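Local coordinates for imelysin-like protein (Psychrobacter arcticus, PDB 3PF0) that is of unknown function but belongs to the imelysin-like (M75 peptidase) family, once taken for metalloendopeptidases and now thought more likely to act in bacterial iron uptake, at residues 100-105 with 170-175; 107-112 with 128-133; 259-264 with 269-274. One frame throughout, in Å; residues are numbered along the deposited sequence.

Contact 1. Residues 100-105 with 170-175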
ATOM      1  N   ASP A 100      14.201   4.519  -9.906  1.00 31.49           N
ATOM      2  CA  ASP A 100      13.736   3.153 -10.129  1.00 31.24           C
ATOM      3  C   ASP A 100      13.538   2.422  -8.809  1.00 32.87           C
ATOM      4  O   ASP A 100      12.522   1.757  -8.644  1.00 32.18           O
ATOM      5  CB  ASP A 100      14.724   2.379 -11.020  1.00 33.69           C
ATOM      6  CG  ASP A 100      14.780   2.860 -12.458  1.00 39.94           C
ATOM      7  OD1 ASP A 100      13.925   3.694 -12.843  1.00 40.37           O
ATOM      8  OD2 ASP A 100      15.697   2.430 -13.189  1.00 46.10           O
ATOM      9  N   GLN A 101      14.498   2.560  -7.871  1.00 28.99           N
ATOM     10  CA  GLN A 101      14.439   1.931  -6.554  1.00 27.61           C
ATOM     11  C   GLN A 101      13.319   2.574  -5.703  1.00 31.64           C
ATOM     12  O   GLN A 101      12.675   1.867  -4.926  1.00 31.93           O
ATOM     13  CB  GLN A 101      15.804   1.988  -5.844  1.00 28.56           C
ATOM     14  CG  GLN A 101      15.904   1.190  -4.531  1.00 32.41           C
ATOM     15  CD  GLN A 101      15.277  -0.193  -4.562  1.00 42.57           C
ATOM     16  OE1 GLN A 101      15.338  -0.925  -5.553  1.00 38.71           O
ATOM     17  NE2 GLN A 101      14.667  -0.588  -3.465  1.00 33.88           N
ATOM     18  N   TRP A 102      13.043   3.873  -5.884  1.00 28.19           N
ATOM     19  CA  TRP A 102      11.931   4.510  -5.161  1.00 27.61           C
ATOM     20  C   TRP A 102      10.620   3.796  -5.539  1.00 33.11           C
ATOM     21  O   TRP A 102       9.828   3.498  -4.651  1.00 32.59           O
ATOM     22  CB  TRP A 102      11.845   6.028  -5.433  1.00 26.72           C
ATOM     23  CG  TRP A 102      10.576   6.643  -4.901  1.00 27.47           C
ATOM     24  CD1 TRP A 102      10.342   7.061  -3.621  1.00 29.79           C
ATOM     25  CD2 TRP A 102       9.310   6.710  -5.582  1.00 27.13           C
ATOM     26  NE1 TRP A 102       9.024   7.447  -3.483  1.00 28.68           N
ATOM     27  CE2 TRP A 102       8.363   7.214  -4.663  1.00 30.06           C
ATOM     28  CE3 TRP A 102       8.886   6.407  -6.890  1.00 28.41           C
ATOM     29  CZ2 TRP A 102       7.023   7.416  -5.009  1.00 29.33           C
ATOM     30  CZ3 TRP A 102       7.557   6.599  -7.225  1.00 29.19           C
ATOM     31  CH2 TRP A 102       6.651   7.136  -6.304  1.00 29.54           C
ATOM     32  N   LEU A 103      10.409   3.506  -6.863  1.00 30.92           N
ATOM     33  CA  LEU A 103       9.199   2.840  -7.363  1.00 30.32           C
ATOM     34  C   LEU A 103       9.051   1.434  -6.764  1.00 34.51           C
ATOM     35  O   LEU A 103       7.935   1.074  -6.388  1.00 34.46           O
ATOM     36  CB  LEU A 103       9.181   2.780  -8.907  1.00 30.57           C
ATOM     37  CG  LEU A 103       7.936   2.155  -9.598  1.00 34.39           C
ATOM     38  CD1 LEU A 103       6.617   2.755  -9.073  1.00 33.33           C
ATOM     39  CD2 LEU A 103       8.028   2.284 -11.115  1.00 34.50           C
ATOM     40  N   VAL A 104      10.164   0.651  -6.688  1.00 30.20           N
ATOM     41  CA  VAL A 104      10.195  -0.699  -6.088  1.00 29.10           C
ATOM     42  C   VAL A 104       9.682  -0.588  -4.634  1.00 33.25           C
ATOM     43  O   VAL A 104       8.815  -1.366  -4.222  1.00 34.56           O
ATOM     44  CB  VAL A 104      11.612  -1.353  -6.177  1.00 32.04           C
ATOM     45  CG1 VAL A 104      11.673  -2.691  -5.431  1.00 31.56           C
ATOM     46  CG2 VAL A 104      12.073  -1.525  -7.631  1.00 31.78           C
ATOM     47  N   LEU A 105      10.185   0.414  -3.887  1.00 28.61           N
ATOM     48  CA  LEU A 105       9.775   0.709  -2.516  1.00 28.10           C
ATOM     49  C   LEU A 105       8.302   1.153  -2.442  1.00 33.19           C
ATOM     50  O   LEU A 105       7.591   0.716  -1.534  1.00 34.35           O
ATOM     51  CB  LEU A 105      10.700   1.777  -1.883  1.00 27.23           C
ATOM     52  CG  LEU A 105      10.198   2.488  -0.608  1.00 29.68           C
ATOM     53  CD1 LEU A 105      10.049   1.509   0.574  1.00 29.49           C
ATOM     54  CD2 LEU A 105      11.085   3.634  -0.257  1.00 28.57           C
ATOM     55  N   GLY A 170       7.412  12.257   0.036  1.00 30.48           N
ATOM     56  CA  GLY A 170       8.497  13.202   0.274  1.00 29.79           C
ATOM     57  C   GLY A 170       9.699  12.857  -0.596  1.00 33.94           C
ATOM     58  O   GLY A 170      10.256  13.725  -1.272  1.00 33.39           O
ATOM     59  N   LEU A 171      10.081  11.568  -0.615  1.00 29.78           N
ATOM     60  CA  LEU A 171      11.189  11.061  -1.428  1.00 28.55           C
ATOM     61  C   LEU A 171      10.881  11.217  -2.926  1.00 33.05           C
ATOM     62  O   LEU A 171      11.749  11.618  -3.703  1.00 32.95           O
ATOM     63  CB  LEU A 171      11.466   9.594  -1.066  1.00 27.12           C
ATOM     64  CG  LEU A 171      12.241   9.382   0.236  1.00 30.06           C
ATOM     65  CD1 LEU A 171      11.988   7.998   0.818  1.00 28.71           C
ATOM     66  CD2 LEU A 171      13.732   9.653   0.046  1.00 30.07           C
ATOM     67  N   GLU A 172       9.626  10.970  -3.316  1.00 30.02           N
ATOM     68  CA  GLU A 172       9.191  11.100  -4.697  1.00 29.73           C
ATOM     69  C   GLU A 172       9.429  12.510  -5.202  1.00 34.95           C
ATOM     70  O   GLU A 172       9.988  12.701  -6.290  1.00 35.22           O
ATOM     71  CB  GLU A 172       7.705  10.754  -4.808  1.00 30.87           C
ATOM     72  CG  GLU A 172       7.193  10.817  -6.242  1.00 36.69           C
ATOM     73  CD  GLU A 172       5.697  10.677  -6.408  1.00 39.29           C
ATOM     74  OE1 GLU A 172       4.971  10.691  -5.388  1.00 34.64           O
ATOM     75  OE2 GLU A 172       5.248  10.550  -7.568  1.00 37.07           O
ATOM     76  N   GLU A 173       9.015  13.491  -4.388  1.00 31.28           N
ATOM     77  CA  GLU A 173       9.133  14.907  -4.666  1.00 31.42           C
ATOM     78  C   GLU A 173      10.599  15.309  -4.779  1.00 34.37           C
ATOM     79  O   GLU A 173      10.945  16.010  -5.726  1.00 34.54           O
ATOM     80  CB  GLU A 173       8.408  15.724  -3.580  1.00 32.91           C
ATOM     81  CG  GLU A 173       8.314  17.214  -3.867  1.00 44.53           C
ATOM     82  CD  GLU A 173       7.781  17.591  -5.239  1.00 67.56           C
ATOM     83  OE1 GLU A 173       6.568  17.398  -5.478  1.00 55.19           O
ATOM     84  OE2 GLU A 173       8.577  18.067  -6.081  1.00 64.29           O
ATOM     85  N   ALA A 174      11.457  14.873  -3.832  1.00 29.09           N
ATOM     86  CA  ALA A 174      12.877  15.223  -3.855  1.00 29.51           C
ATOM     87  C   ALA A 174      13.610  14.596  -5.057  1.00 34.09           C
ATOM     88  O   ALA A 174      14.468  15.258  -5.645  1.00 33.15           O
ATOM     89  CB  ALA A 174      13.547  14.802  -2.566  1.00 29.57           C
ATOM     90  N   LEU A 175      13.246  13.353  -5.445  1.00 31.21           N
ATOM     91  CA  LEU A 175      13.887  12.663  -6.583  1.00 31.22           C
ATOM     92  C   LEU A 175      13.398  13.158  -7.960  1.00 36.52           C
ATOM     93  O   LEU A 175      14.147  13.064  -8.941  1.00 35.79           O
ATOM     94  CB  LEU A 175      13.706  11.141  -6.478  1.00 30.26           C
ATOM     95  CG  LEU A 175      14.481  10.476  -5.333  1.00 34.03           C
ATOM     96  CD1 LEU A 175      13.989   9.073  -5.091  1.00 33.39           C
ATOM     97  CD2 LEU A 175      15.988  10.492  -5.583  1.00 34.76           C
TER

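Contact 2. Residues 107-112 with 128-133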
ATOM      1  N   GLN A 107       5.899   0.413  -4.513  1.00 29.99           N
ATOM      2  CA  GLN A 107       5.125  -0.789  -4.850  1.00 30.40           C
ATOM      3  C   GLN A 107       5.029  -1.745  -3.632  1.00 34.84           C
ATOM      4  O   GLN A 107       3.947  -2.282  -3.378  1.00 35.69           O
ATOM      5  CB  GLN A 107       5.741  -1.512  -6.054  1.00 31.80           C
ATOM      6  CG  GLN A 107       5.457  -0.813  -7.388  1.00 35.16           C
ATOM      7  CD  GLN A 107       6.123  -1.520  -8.535  1.00 50.12           C
ATOM      8  OE1 GLN A 107       7.342  -1.479  -8.705  1.00 46.56           O
ATOM      9  NE2 GLN A 107       5.335  -2.156  -9.375  1.00 47.52           N
ATOM     10  N   ALA A 108       6.146  -1.928  -2.881  1.00 30.31           N
ATOM     11  CA  ALA A 108       6.216  -2.776  -1.678  1.00 30.21           C
ATOM     12  C   ALA A 108       5.323  -2.222  -0.564  1.00 32.67           C
ATOM     13  O   ALA A 108       4.633  -2.990   0.102  1.00 32.51           O
ATOM     14  CB  ALA A 108       7.656  -2.901  -1.181  1.00 30.66           C
ATOM     15  N   TRP A 109       5.319  -0.908  -0.366  1.00 29.33           N
ATOM     16  CA  TRP A 109       4.457  -0.319   0.654  1.00 29.72           C
ATOM     17  C   TRP A 109       2.984  -0.371   0.232  1.00 34.06           C
ATOM     18  O   TRP A 109       2.125  -0.567   1.097  1.00 34.31           O
ATOM     19  CB  TRP A 109       4.863   1.104   1.007  1.00 28.54           C
ATOM     20  CG  TRP A 109       3.938   1.722   2.018  1.00 29.81           C
ATOM     21  CD1 TRP A 109       2.985   2.666   1.783  1.00 32.54           C
ATOM     22  CD2 TRP A 109       3.766   1.308   3.384  1.00 29.92           C
ATOM     23  NE1 TRP A 109       2.260   2.903   2.930  1.00 32.30           N
ATOM     24  CE2 TRP A 109       2.699   2.062   3.919  1.00 34.06           C
ATOM     25  CE3 TRP A 109       4.403   0.359   4.205  1.00 31.28           C
ATOM     26  CZ2 TRP A 109       2.277   1.924   5.248  1.00 33.81           C
ATOM     27  CZ3 TRP A 109       3.975   0.216   5.518  1.00 32.91           C
ATOM     28  CH2 TRP A 109       2.930   0.993   6.027  1.00 33.73           C
ATOM     29  N   ALA A 110       2.695  -0.231  -1.079  1.00 30.85           N
ATOM     30  CA  ALA A 110       1.324  -0.319  -1.606  1.00 31.03           C
ATOM     31  C   ALA A 110       0.736  -1.691  -1.267  1.00 33.23           C
ATOM     32  O   ALA A 110      -0.425  -1.778  -0.875  1.00 32.04           O
ATOM     33  CB  ALA A 110       1.302  -0.079  -3.115  1.00 31.93           C
ATOM     34  N   SER A 111       1.568  -2.746  -1.344  1.00 30.96           N
ATOM     35  CA  SER A 111       1.195  -4.111  -0.983  1.00 31.16           C
ATOM     36  C   SER A 111       0.956  -4.217   0.527  1.00 35.66           C
ATOM     37  O   SER A 111      -0.083  -4.733   0.929  1.00 37.74           O
ATOM     38  CB  SER A 111       2.275  -5.085  -1.436  1.00 35.24           C
ATOM     39  OG  SER A 111       2.263  -5.126  -2.855  1.00 44.58           O
ATOM     40  N   ALA A 112       1.867  -3.668   1.359  1.00 31.40           N
ATOM     41  CA  ALA A 112       1.752  -3.671   2.834  1.00 31.69           C
ATOM     42  C   ALA A 112       0.498  -2.908   3.330  1.00 35.99           C
ATOM     43  O   ALA A 112       0.014  -3.163   4.441  1.00 34.92           O
ATOM     44  CB  ALA A 112       3.008  -3.071   3.467  1.00 31.81           C
ATOM     45  N   TYR A 128       3.470   9.185   8.173  1.00 30.91           N
ATOM     46  CA  TYR A 128       4.894   9.528   8.095  1.00 30.72           C
ATOM     47  C   TYR A 128       5.549   8.665   7.033  1.00 33.33           C
ATOM     48  O   TYR A 128       6.583   9.049   6.496  1.00 33.36           O
ATOM     49  CB  TYR A 128       5.606   9.348   9.458  1.00 32.42           C
ATOM     50  CG  TYR A 128       5.323  10.460  10.450  1.00 34.56           C
ATOM     51  CD1 TYR A 128       6.133  11.592  10.510  1.00 36.86           C
ATOM     52  CD2 TYR A 128       4.251  10.375  11.337  1.00 35.74           C
ATOM     53  CE1 TYR A 128       5.866  12.628  11.408  1.00 38.97           C
ATOM     54  CE2 TYR A 128       3.985  11.398  12.253  1.00 37.33           C
ATOM     55  CZ  TYR A 128       4.792  12.525  12.279  1.00 46.05           C
ATOM     56  OH  TYR A 128       4.530  13.538  13.167  1.00 48.98           O
ATOM     57  N   ILE A 129       4.942   7.498   6.727  1.00 29.64           N
ATOM     58  CA  ILE A 129       5.420   6.554   5.712  1.00 28.90           C
ATOM     59  C   ILE A 129       4.857   6.930   4.321  1.00 33.15           C
ATOM     60  O   ILE A 129       5.604   6.937   3.335  1.00 33.42           O
ATOM     61  CB  ILE A 129       5.072   5.085   6.109  1.00 31.41           C
ATOM     62  CG1 ILE A 129       5.895   4.643   7.333  1.00 31.78           C
ATOM     63  CG2 ILE A 129       5.288   4.113   4.936  1.00 30.36           C
ATOM     64  CD1 ILE A 129       5.335   3.463   8.084  1.00 35.50           C
ATOM     65  N   ASN A 130       3.542   7.190   4.236  1.00 29.79           N
ATOM     66  CA  ASN A 130       2.889   7.555   2.980  1.00 29.17           C
ATOM     67  C   ASN A 130       1.735   8.521   3.244  1.00 32.00           C
ATOM     68  O   ASN A 130       0.606   8.093   3.510  1.00 31.20           O
ATOM     69  CB  ASN A 130       2.405   6.307   2.214  1.00 30.22           C
ATOM     70  CG  ASN A 130       1.932   6.604   0.803  1.00 40.96           C
ATOM     71  OD1 ASN A 130       2.451   7.486   0.122  1.00 33.85           O
ATOM     72  ND2 ASN A 130       0.933   5.882   0.329  1.00 30.69           N
ATOM     73  N   TYR A 131       2.030   9.833   3.187  1.00 28.30           N
ATOM     74  CA  TYR A 131       1.016  10.857   3.423  1.00 28.01           C
ATOM     75  C   TYR A 131       0.139  10.951   2.179  1.00 32.37           C
ATOM     76  O   TYR A 131       0.481  11.626   1.209  1.00 32.49           O
ATOM     77  CB  TYR A 131       1.629  12.220   3.812  1.00 28.53           C
ATOM     78  CG  TYR A 131       0.616  13.102   4.507  1.00 29.31           C
ATOM     79  CD1 TYR A 131      -0.316  13.838   3.777  1.00 30.79           C
ATOM     80  CD2 TYR A 131       0.510  13.110   5.894  1.00 30.25           C
ATOM     81  CE1 TYR A 131      -1.312  14.578   4.412  1.00 30.97           C
ATOM     82  CE2 TYR A 131      -0.465  13.870   6.541  1.00 31.74           C
ATOM     83  CZ  TYR A 131      -1.374  14.600   5.797  1.00 33.88           C
ATOM     84  OH  TYR A 131      -2.331  15.344   6.448  1.00 35.50           O
ATOM     85  N   TYR A 132      -0.974  10.213   2.201  1.00 29.52           N
ATOM     86  CA  TYR A 132      -1.899  10.101   1.070  1.00 29.52           C
ATOM     87  C   TYR A 132      -3.322   9.790   1.571  1.00 35.41           C
ATOM     88  O   TYR A 132      -3.462   8.960   2.455  1.00 36.61           O
ATOM     89  CB  TYR A 132      -1.414   8.977   0.111  1.00 29.25           C
ATOM     90  CG  TYR A 132      -2.209   8.861  -1.171  1.00 29.54           C
ATOM     91  CD1 TYR A 132      -1.873   9.613  -2.293  1.00 30.88           C
ATOM     92  CD2 TYR A 132      -3.320   8.028  -1.253  1.00 30.00           C
ATOM     93  CE1 TYR A 132      -2.621   9.538  -3.463  1.00 30.72           C
ATOM     94  CE2 TYR A 132      -4.070   7.938  -2.424  1.00 31.31           C
ATOM     95  CZ  TYR A 132      -3.718   8.699  -3.524  1.00 35.46           C
ATOM     96  OH  TYR A 132      -4.457   8.639  -4.675  1.00 36.31           O
ATOM     97  N   PRO A 133      -4.395  10.381   1.016  1.00 32.92           N
ATOM     98  CA  PRO A 133      -4.433  11.433  -0.026  1.00 32.83           C
ATOM     99  C   PRO A 133      -3.760  12.741   0.424  1.00 36.86           C
ATOM    100  O   PRO A 133      -3.512  12.947   1.609  1.00 35.67           O
ATOM    101  CB  PRO A 133      -5.941  11.659  -0.242  1.00 35.10           C
ATOM    102  CG  PRO A 133      -6.617  10.436   0.313  1.00 39.68           C
ATOM    103  CD  PRO A 133      -5.752  10.033   1.472  1.00 34.68           C
TER

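Contact 3. Residues 259-264 with 269-274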
ATOM      1  N   HIS A 259      -4.970  13.526  -5.989  1.00 44.98           N
ATOM      2  CA  HIS A 259      -4.065  13.077  -7.043  1.00 45.06           C
ATOM      3  C   HIS A 259      -3.952  11.567  -7.053  1.00 45.42           C
ATOM      4  O   HIS A 259      -4.241  10.912  -6.051  1.00 44.88           O
ATOM      5  CB  HIS A 259      -2.666  13.709  -6.856  1.00 46.65           C
ATOM      6  CG  HIS A 259      -2.708  15.162  -6.493  1.00 52.28           C
ATOM      7  ND1 HIS A 259      -2.720  16.152  -7.465  1.00 55.68           N
ATOM      8  CD2 HIS A 259      -2.816  15.745  -5.272  1.00 55.31           C
ATOM      9  CE1 HIS A 259      -2.813  17.299  -6.809  1.00 56.16           C
ATOM     10  NE2 HIS A 259      -2.884  17.107  -5.487  1.00 56.10           N
ATOM     11  N   LEU A 260      -3.552  11.014  -8.197  1.00 39.28           N
ATOM     12  CA  LEU A 260      -3.304   9.589  -8.332  1.00 37.72           C
ATOM     13  C   LEU A 260      -2.095   9.220  -7.484  1.00 39.88           C
ATOM     14  O   LEU A 260      -1.209  10.066  -7.328  1.00 39.14           O
ATOM     15  CB  LEU A 260      -3.001   9.252  -9.800  1.00 37.67           C
ATOM     16  CG  LEU A 260      -4.154   9.043 -10.750  1.00 42.32           C
ATOM     17  CD1 LEU A 260      -3.725   9.380 -12.124  1.00 43.17           C
ATOM     18  CD2 LEU A 260      -4.606   7.604 -10.750  1.00 43.45           C
ATOM     19  N   PRO A 261      -1.957   7.982  -6.977  1.00 35.81           N
ATOM     20  CA  PRO A 261      -0.698   7.637  -6.292  1.00 34.60           C
ATOM     21  C   PRO A 261       0.455   7.720  -7.310  1.00 37.76           C
ATOM     22  O   PRO A 261       0.215   7.493  -8.499  1.00 36.07           O
ATOM     23  CB  PRO A 261      -0.951   6.220  -5.769  1.00 35.83           C
ATOM     24  CG  PRO A 261      -2.010   5.667  -6.636  1.00 40.87           C
ATOM     25  CD  PRO A 261      -2.860   6.816  -7.083  1.00 37.48           C
ATOM     26  N   ALA A 262       1.666   8.146  -6.871  1.00 34.54           N
ATOM     27  CA  ALA A 262       2.859   8.350  -7.718  1.00 34.55           C
ATOM     28  C   ALA A 262       2.571   9.295  -8.916  1.00 38.94           C
ATOM     29  O   ALA A 262       3.035   9.049 -10.037  1.00 39.06           O
ATOM     30  CB  ALA A 262       3.420   7.013  -8.208  1.00 35.13           C
ATOM     31  N   ALA A 263       1.831  10.396  -8.655  1.00 35.50           N
ATOM     32  CA  ALA A 263       1.457  11.393  -9.658  1.00 35.72           C
ATOM     33  C   ALA A 263       2.670  12.125 -10.239  1.00 40.50           C
ATOM     34  O   ALA A 263       2.698  12.364 -11.446  1.00 41.37           O
ATOM     35  CB  ALA A 263       0.486  12.405  -9.061  1.00 36.49           C
ATOM     36  N   THR A 264       3.647  12.508  -9.388  1.00 35.74           N
ATOM     37  CA  THR A 264       4.841  13.245  -9.819  1.00 35.11           C
ATOM     38  C   THR A 264       5.749  12.326 -10.649  1.00 38.41           C
ATOM     39  O   THR A 264       6.259  12.751 -11.685  1.00 39.04           O
ATOM     40  CB  THR A 264       5.558  13.835  -8.597  1.00 40.41           C
ATOM     41  OG1 THR A 264       4.633  14.650  -7.873  1.00 39.80           O
ATOM     42  CG2 THR A 264       6.755  14.672  -8.983  1.00 39.73           C
ATOM     43  N   ARG A 269      -0.045   3.374 -12.592  1.00 36.64           N
ATOM     44  CA  ARG A 269      -0.367   2.008 -13.028  1.00 37.07           C
ATOM     45  C   ARG A 269       0.384   0.964 -12.173  1.00 40.44           C
ATOM     46  O   ARG A 269      -0.224  -0.019 -11.762  1.00 39.99           O
ATOM     47  CB  ARG A 269      -0.065   1.811 -14.520  1.00 36.86           C
ATOM     48  CG  ARG A 269      -0.632   0.497 -15.090  1.00 43.12           C
ATOM     49  CD  ARG A 269      -0.182   0.223 -16.515  1.00 42.67           C
ATOM     50  NE  ARG A 269       1.241  -0.114 -16.599  1.00 42.51           N
ATOM     51  CZ  ARG A 269       1.964  -0.035 -17.715  1.00 64.24           C
ATOM     52  NH1 ARG A 269       1.404   0.360 -18.851  1.00 57.99           N
ATOM     53  NH2 ARG A 269       3.250  -0.350 -17.701  1.00 54.41           N
ATOM     54  N   ALA A 270       1.672   1.212 -11.870  1.00 36.81           N
ATOM     55  CA  ALA A 270       2.505   0.337 -11.045  1.00 36.52           C
ATOM     56  C   ALA A 270       1.984   0.229  -9.600  1.00 39.47           C
ATOM     57  O   ALA A 270       2.072  -0.846  -9.011  1.00 37.50           O
ATOM     58  CB  ALA A 270       3.945   0.828 -11.043  1.00 36.91           C
ATOM     59  N   ILE A 271       1.435   1.330  -9.039  1.00 37.20           N
ATOM     60  CA  ILE A 271       0.895   1.340  -7.673  1.00 36.57           C
ATOM     61  C   ILE A 271      -0.423   0.540  -7.624  1.00 41.05           C
ATOM     62  O   ILE A 271      -0.571  -0.311  -6.750  1.00 40.77           O
ATOM     63  CB  ILE A 271       0.735   2.787  -7.106  1.00 39.03           C
ATOM     64  CG1 ILE A 271       2.057   3.601  -7.222  1.00 38.58           C
ATOM     65  CG2 ILE A 271       0.227   2.772  -5.655  1.00 38.85           C
ATOM     66  CD1 ILE A 271       3.358   2.916  -6.583  1.00 41.41           C
ATOM     67  N   ILE A 272      -1.348   0.774  -8.584  1.00 37.87           N
ATOM     68  CA  ILE A 272      -2.642   0.073  -8.644  1.00 37.55           C
ATOM     69  C   ILE A 272      -2.419  -1.442  -8.873  1.00 40.73           C
ATOM     70  O   ILE A 272      -3.080  -2.254  -8.234  1.00 40.53           O
ATOM     71  CB  ILE A 272      -3.595   0.715  -9.699  1.00 40.44           C
ATOM     72  CG1 ILE A 272      -3.852   2.225  -9.396  1.00 40.43           C
ATOM     73  CG2 ILE A 272      -4.923  -0.053  -9.836  1.00 41.45           C
ATOM     74  CD1 ILE A 272      -4.376   2.612  -7.955  1.00 45.46           C
ATOM     75  N   ASN A 273      -1.458  -1.801  -9.745  1.00 36.90           N
ATOM     76  CA  ASN A 273      -1.076  -3.176 -10.065  1.00 36.49           C
ATOM     77  C   ASN A 273      -0.545  -3.913  -8.824  1.00 38.46           C
ATOM     78  O   ASN A 273      -0.961  -5.046  -8.566  1.00 39.40           O
ATOM     79  CB  ASN A 273      -0.028  -3.167 -11.176  1.00 40.87           C
ATOM     80  CG  ASN A 273       0.248  -4.500 -11.807  1.00 67.60           C
ATOM     81  OD1 ASN A 273      -0.633  -5.138 -12.398  1.00 65.34           O
ATOM     82  ND2 ASN A 273       1.500  -4.914 -11.747  1.00 57.52           N
ATOM     83  N   ALA A 274       0.336  -3.269  -8.041  1.00 32.12           N
ATOM     84  CA  ALA A 274       0.895  -3.857  -6.818  1.00 31.48           C
ATOM     85  C   ALA A 274      -0.220  -4.169  -5.811  1.00 36.19           C
ATOM     86  O   ALA A 274      -0.228  -5.254  -5.231  1.00 36.61           O
ATOM     87  CB  ALA A 274       1.922  -2.914  -6.199  1.00 31.45           C
TER

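Contact 1. Residues 100-105 with 170-175
W102 lies against L171, E172 and L175, joining two antiparallel helices of the all-helical imelysin fold. The axes of segments 100-105 and 170-175 approach to 10.6 Å, their directions 164° apart, and the indole lies between them. Going along helix 92-112, W102 is the residue that reaches across, since CG stands anti to its backbone N (chi1 170°). Close to the backbone, W102 CB meets L175 CD1 at 3.7 Å. Further out, the five-membered ring comes up to L171, with W102 CD1 3.8 Å from L171 CB. The six-membered ring lies under the E172 chain: E172 CB is 3.4 Å from W102 CZ2, near the rim, and E172 CG makes a CH-pi contact over the face, 4.0 Å from the ring centroid. E172 is extended beyond CG, so its carboxylate continues past CH2 with its plane only 22° from that of the indole. The polar ends are satisfied by nearby loop and helix backbone: W102 NE1 donates to I168 O, and E172 OE2 accepts from A265 N. E172 falls where the glutamate of the family's GxHxxE motif would be expected, although the histidine is not kept here. With an alanine in place of W102, the space between the helices would probably open, leaving I168 O without its indole donor and the E172 chain without the surface it lies on. One turn later L105 also points across, but less closely, its CD2 stopping 4.6 Å from L171 CD1.

Contact 2. Residues 107-112 with 128-133
I129, ending the short helix 125-129, sets its CG2 methyl squarely on the indole of W109 of helix 92-112, a CH-pi contact at the heart of the packing. The methyl is 3.6 Å from the centroid of the six-membered ring and only 16° off the ring normal, and it touches both atoms of the ring fusion, W109 CD2 and CE2, at 3.5 Å. The two side chains meet at about a right angle. I129 CG2 is the branch anti to the backbone N, with CG1 turned beside the N (chi1 -69°); the latter branch carries CD1 outward to W109 CH2 at 4.0 Å. N130, where helix gives way to loop, approaches the pyrrole side instead: its CB is 3.5 Å from W109 NE1. Its amide stands almost upright to the ring, the planes 82° apart. Both polar groups turn to one carboxylate oxygen just beyond the first segment, N130 ND2 bonding to E113 OE2 and W109 NE1 reaching the same atom weakly. In the all-helical fold, helix 183-214 closes in on W109 through L200 and on I129 through L196, L200 and I203, while A108 and A112 rest on helix 48-84 and A110 on helix 268-283.

Contact 3. Residues 259-264 with 269-274
This is apolar packing of a loop on the helix that follows it: P261 and A262, on the way from helix 225-250, lie against I271 and I272 near the start of helix 268-283. P261 carries most of it. Its ring and the I271 side chain lie alongside each other, pointing opposite ways, so that P261 CB comes to 3.6 Å from I271 CG2 and P261 CG sits 3.8 Å from that same methyl. I271 directs CG2 to the proline because this branch is anti to the backbone N, while CG1, turned beside the N (chi1 -53°), goes to the alanine; A262 CB is 3.8 Å from I271 CG1. The loop owes its shape to a type II beta turn running from L260 to A263. P261 takes the second position, where the extended proline backbone fits well, and A262 takes the third with a positive phi of 54°, a conformation more readily adopted by glycine. The turn thereby puts the two successive residues P261 and A262 on the same helix face. I272 adds a second, looser touch from one residue further on: its bond from CA to CB runs beside the loop, but the end of the chain comes nearer, bringing CD1 to 4.1 Å from P261 CG. Other parts of the fold also touch these side chains: A245 of helix 225-250 and Y132 on P261, M241 and I246 of the same helix on I272, and A106 of helix 92-112 on I271.

Helix 92-112 runs through contacts 1 and 2, whose centres are about 11 Å apart; both segments of contact 2 fall between those of contact 1 in the sequence. Contact 3 comes later in the sequence yet reaches back to both, its centre about 12 Å from that of contact 1 and about 10 Å from that of contact 2. Toward contact 1, A262 CB packs 3.8 Å from W102 CH2, and T264 N lies 3.1 Å from E172 OE2. Toward contact 2, Y132 OH is 2.7 Å from H259 O, probably as a hydrogen bond. No active site is established here; E172, the likely family-motif glutamate, stands at the junction of contacts 1 and 3.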